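Local coordinates for protein mucus binding proteinn (Lactobacillus reuteri, PDB 4MT5) that probably binds gut mucins at the bacterial cell surface, this chain being one mucus-binding repeat of ubiquitin-like beta-grasp type from a longer, cell-wall-anchored protein, at residues M74-A79 with S128-T133; I93-E98 with P148-E153. All coordinates share one frame; numbering follows the deposited sequence.

Interaction 1. Residues M74-A79 with S128-T133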
# COMPACT_ATOMS: atom_id res chain seq x y z
N MET A 74 -8.23 -6.51 6.87
CA MET A 74 -7.39 -5.51 6.22
C MET A 74 -6.18 -5.15 7.08
O MET A 74 -6.29 -4.95 8.30
CB MET A 74 -8.19 -4.25 5.88
CG MET A 74 -9.33 -4.47 4.89
SD MET A 74 -8.83 -5.04 3.24
CE MET A 74 -10.44 -5.22 2.47
N THR A 75 -5.02 -5.09 6.44
CA THR A 75 -3.80 -4.67 7.10
C THR A 75 -3.30 -3.37 6.51
O THR A 75 -3.03 -3.28 5.31
CB THR A 75 -2.69 -5.71 6.95
OG1 THR A 75 -2.98 -6.84 7.78
CG2 THR A 75 -1.37 -5.11 7.39
N HIS A 76 -3.18 -2.35 7.34
CA HIS A 76 -2.69 -1.06 6.87
C HIS A 76 -1.19 -0.83 7.13
O HIS A 76 -0.72 -0.87 8.26
CB HIS A 76 -3.51 0.07 7.48
CG HIS A 76 -3.02 1.43 7.10
ND1 HIS A 76 -2.37 2.26 7.99
CD2 HIS A 76 -3.08 2.10 5.93
CE1 HIS A 76 -2.06 3.39 7.38
NE2 HIS A 76 -2.47 3.32 6.13
N THR A 77 -0.45 -0.60 6.06
CA THR A 77 0.94 -0.23 6.19
C THR A 77 1.01 1.25 5.88
O THR A 77 0.54 1.67 4.83
CB THR A 77 1.80 -0.99 5.18
OG1 THR A 77 1.65 -2.41 5.37
CG2 THR A 77 3.26 -0.62 5.34
N ASP A 78 1.57 2.06 6.78
CA ASP A 78 1.66 3.50 6.47
C ASP A 78 3.05 3.97 6.10
O ASP A 78 4.03 3.23 6.23
CB ASP A 78 1.09 4.36 7.59
CG ASP A 78 1.69 4.04 8.91
OD1 ASP A 78 2.93 4.15 9.01
OD2 ASP A 78 0.92 3.64 9.83
N ALA A 79 3.11 5.23 5.69
CA ALA A 79 4.28 5.81 5.03
C ALA A 79 5.57 5.80 5.85
O ALA A 79 6.66 5.80 5.29
CB ALA A 79 3.96 7.21 4.57
N SER A 128 -6.01 -0.37 -1.75
CA SER A 128 -5.94 1.09 -1.89
C SER A 128 -4.58 1.65 -1.51
O SER A 128 -3.76 0.94 -0.94
CB SER A 128 -7.04 1.78 -1.08
OG SER A 128 -6.75 1.72 0.30
N TYR A 129 -4.36 2.93 -1.85
CA TYR A 129 -3.12 3.63 -1.53
C TYR A 129 -3.46 4.96 -0.86
O TYR A 129 -4.43 5.61 -1.23
CB TYR A 129 -2.30 3.91 -2.78
CG TYR A 129 -1.72 2.68 -3.46
CD1 TYR A 129 -0.45 2.20 -3.13
CD2 TYR A 129 -2.42 2.00 -4.45
CE1 TYR A 129 0.10 1.07 -3.75
CE2 TYR A 129 -1.89 0.88 -5.07
CZ TYR A 129 -0.63 0.42 -4.72
OH TYR A 129 -0.12 -0.70 -5.34
N ASP A 130 -2.66 5.33 0.14
CA ASP A 130 -2.79 6.61 0.82
C ASP A 130 -2.14 7.67 -0.04
O ASP A 130 -1.40 7.36 -0.96
CB ASP A 130 -2.08 6.54 2.16
CG ASP A 130 -2.75 5.56 3.12
OD1 ASP A 130 -3.96 5.28 2.92
OD2 ASP A 130 -2.08 5.08 4.07
N PRO A 131 -2.42 8.95 0.25
CA PRO A 131 -1.77 9.97 -0.58
C PRO A 131 -0.24 9.95 -0.47
O PRO A 131 0.29 9.66 0.59
CB PRO A 131 -2.32 11.28 -0.01
CG PRO A 131 -3.55 10.91 0.78
CD PRO A 131 -3.31 9.52 1.28
N TRP A 132 0.45 10.24 -1.57
CA TRP A 132 1.91 10.41 -1.57
C TRP A 132 2.36 11.46 -0.56
O TRP A 132 1.75 12.52 -0.44
CB TRP A 132 2.37 10.86 -2.95
CG TRP A 132 2.47 9.78 -3.96
CD1 TRP A 132 1.73 9.65 -5.10
CD2 TRP A 132 3.37 8.67 -3.93
NE1 TRP A 132 2.12 8.52 -5.79
CE2 TRP A 132 3.12 7.90 -5.09
CE3 TRP A 132 4.36 8.25 -3.04
CZ2 TRP A 132 3.83 6.74 -5.38
CZ3 TRP A 132 5.06 7.10 -3.32
CH2 TRP A 132 4.79 6.36 -4.49
N THR A 133 3.44 11.17 0.16
CA THR A 133 3.98 12.13 1.11
C THR A 133 5.46 12.39 0.88
O THR A 133 6.21 11.47 0.51
CB THR A 133 3.76 11.68 2.60
OG1 THR A 133 4.44 10.45 2.86
CG2 THR A 133 2.28 11.52 2.92
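His76 meets Asp130 with the edge of its imidazole ring, NE2 pointing at one carboxylate oxygen. The hydrogen bond from His76 NE2 to Asp130 OD2 measures 2.7 Å and is nearly straight, with 171° at the hydrogen. OD2 lies practically in the ring plane and accepts through its syn lone pair, while the carboxylate is turned 46° from that plane. His76 reaches across because CG stands anti to the backbone N (chi1 177°), which carries the ring out toward the aspartate. One residue beyond the end of strand 65-77, Asp78 N lies above one face of the ring, offset toward its rim. Farther along, Ala79 CB rests 3.7 Å from Thr133 OG1; that hydroxyl has its polar partner in Lys114 O. Strand 104-120 bridges the two segments, since Thr75 and Thr77 bond to it through their backbones, as do Ser128 and Asp130. The contact therefore adds a side-chain link to strands already joined through a common neighbour, near the middle of the elongated chain. NE2 being the donor fits either a neutral ring protonated there or a fully protonated one, and the nearby carboxylate would probably stabilise the charged form.

Interaction 2. Residues I93-E98 with P148-E153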
# COMPACT_ATOMS: atom_id res chain seq x y z
N ILE A 93 24.11 17.92 -10.68
CA ILE A 93 24.77 18.91 -11.53
C ILE A 93 26.26 18.63 -11.60
O ILE A 93 26.93 18.57 -10.58
CB ILE A 93 24.58 20.33 -11.00
CG1 ILE A 93 23.10 20.62 -10.78
CG2 ILE A 93 25.12 21.32 -12.01
CD1 ILE A 93 22.28 20.44 -12.04
N HIS A 94 26.77 18.44 -12.82
CA HIS A 94 28.21 18.34 -13.05
C HIS A 94 28.80 19.68 -13.51
O HIS A 94 28.25 20.35 -14.39
CB HIS A 94 28.54 17.24 -14.07
CG HIS A 94 28.13 15.86 -13.65
ND1 HIS A 94 28.59 15.27 -12.50
CD2 HIS A 94 27.30 14.96 -14.24
CE1 HIS A 94 28.06 14.06 -12.39
NE2 HIS A 94 27.27 13.85 -13.43
N TYR A 95 29.92 20.07 -12.91
CA TYR A 95 30.61 21.28 -13.31
C TYR A 95 31.99 20.96 -13.93
O TYR A 95 32.91 20.58 -13.21
CB TYR A 95 30.76 22.23 -12.11
CG TYR A 95 29.46 22.62 -11.42
CD1 TYR A 95 28.62 23.58 -11.98
CD2 TYR A 95 29.09 22.05 -10.21
CE1 TYR A 95 27.43 23.95 -11.34
CE2 TYR A 95 27.91 22.41 -9.56
CZ TYR A 95 27.09 23.37 -10.13
OH TYR A 95 25.92 23.73 -9.50
N VAL A 96 32.13 21.12 -15.24
CA VAL A 96 33.36 20.72 -15.93
C VAL A 96 34.04 21.83 -16.73
O VAL A 96 33.76 23.01 -16.52
CB VAL A 96 33.11 19.53 -16.87
CG1 VAL A 96 32.66 18.32 -16.08
CG2 VAL A 96 32.07 19.88 -17.92
N ASP A 97 34.93 21.44 -17.64
CA ASP A 97 35.56 22.37 -18.60
C ASP A 97 35.56 21.83 -20.05
O ASP A 97 34.71 21.02 -20.42
CB ASP A 97 36.98 22.76 -18.15
CG ASP A 97 37.93 21.57 -18.07
OD1 ASP A 97 37.82 20.62 -18.88
OD2 ASP A 97 38.82 21.59 -17.19
N GLU A 98 36.52 22.28 -20.85
CA GLU A 98 36.60 21.86 -22.25
C GLU A 98 37.01 20.40 -22.38
O GLU A 98 36.57 19.69 -23.29
CB GLU A 98 37.61 22.73 -23.01
CG GLU A 98 37.47 24.22 -22.74
CD GLU A 98 36.23 24.82 -23.38
OE1 GLU A 98 35.53 24.11 -24.13
OE2 GLU A 98 35.96 26.01 -23.12
N PRO A 148 22.18 27.98 -8.78
CA PRO A 148 23.15 28.91 -9.36
C PRO A 148 24.49 28.22 -9.54
O PRO A 148 25.01 27.62 -8.58
CB PRO A 148 23.28 30.00 -8.27
CG PRO A 148 22.08 29.82 -7.40
CD PRO A 148 21.82 28.36 -7.40
N SER A 149 25.02 28.27 -10.76
CA SER A 149 26.39 27.83 -11.02
C SER A 149 27.32 28.72 -10.20
O SER A 149 27.20 29.95 -10.26
CB SER A 149 26.72 27.99 -12.51
OG SER A 149 25.72 27.41 -13.33
N PRO A 150 28.26 28.12 -9.44
CA PRO A 150 29.16 28.94 -8.63
C PRO A 150 30.18 29.70 -9.48
O PRO A 150 30.39 29.38 -10.66
CB PRO A 150 29.87 27.91 -7.74
CG PRO A 150 29.19 26.61 -7.98
CD PRO A 150 28.57 26.69 -9.33
N ALA A 151 30.80 30.72 -8.90
CA ALA A 151 31.76 31.56 -9.61
C ALA A 151 33.15 30.97 -9.52
O ALA A 151 33.66 30.72 -8.42
CB ALA A 151 31.75 32.98 -9.06
N VAL A 152 33.76 30.74 -10.68
CA VAL A 152 35.15 30.35 -10.76
C VAL A 152 35.88 31.43 -11.55
O VAL A 152 35.61 31.63 -12.73
CB VAL A 152 35.33 28.99 -11.46
CG1 VAL A 152 36.74 28.46 -11.24
CG2 VAL A 152 34.32 27.99 -10.94
N GLU A 153 36.77 32.16 -10.88
CA GLU A 153 37.51 33.22 -11.55
C GLU A 153 38.41 32.58 -12.58
O GLU A 153 39.09 31.59 -12.30
CB GLU A 153 38.32 34.04 -10.55
CG GLU A 153 39.11 33.20 -9.57
CD GLU A 153 40.00 34.03 -8.67
OE1 GLU A 153 40.51 33.47 -7.68
OE2 GLU A 153 40.19 35.24 -8.97
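Tyr95 projects from strand 85-96 of the Muc B2-like domain, a member of the ubiquitin-like beta-grasp group, and packs against the loop that leaves strand 142-148. Its CB already heads for that loop, and with CG anti to the carbonyl carbon (chi1 -57°), the ring continues in the direction CB has set, beside Ser149 and Pro150. From CG the side nearer the loop is the CD1 branch: CD1 lies 4.1 Å from Pro150 CD, and the next atom, CE1, makes the closest approach, 3.6 Å to the same CD. CE1 also stands 4.0 Å from Ser149 CA, which approaches obliquely. At the far end of the ring, CZ is 3.7 Å from Pro150 CD. These distances place the proline methylene over the ring, and the measured geometry confirms a CH-pi contact: CD sits 4.0 Å from the Tyr95 ring centroid and 28° off the normal. Ile93 CG2 covers the opposite face, offset toward the rim, so the ring lies between its own strand and the loop. Around this pair, Gln104 touches both Tyr95 and Pro150, and Val178 of strand 174-182 also meets the tyrosine. The loop has polar ties of its own, from Ser149 OG to His159 O and from Pro150 O to Tyr180 OH. At the tip, Tyr95 OH is 4.0 Å from Pro150 CD and comes 4.1 Å from Pro148 O, too far for a hydrogen bond.

Overall arrangement
From the N terminus, 74-79 takes in the last residues of strand 65-77 and the two that follow, opening interaction 1; strand 85-96 then brings the chain to 93-98, the first half of interaction 2. Strand 104-120 returns antiparallel to both, and 128-133 follows, closing interaction 1 across 48 intervening residues. Only later does 148-153 close interaction 2, across 49. The segments alternate, so the two loops cross. Their centres are 42 Å apart and their nearest atoms about 22 Å, so neither contact reaches the other. Interaction 1 ties strand 65-77 and the residues after it to 128-133; interaction 2 sets that strand's mixed sheet against the loop leaving the two-stranded sheet of 142-148 and 161-167.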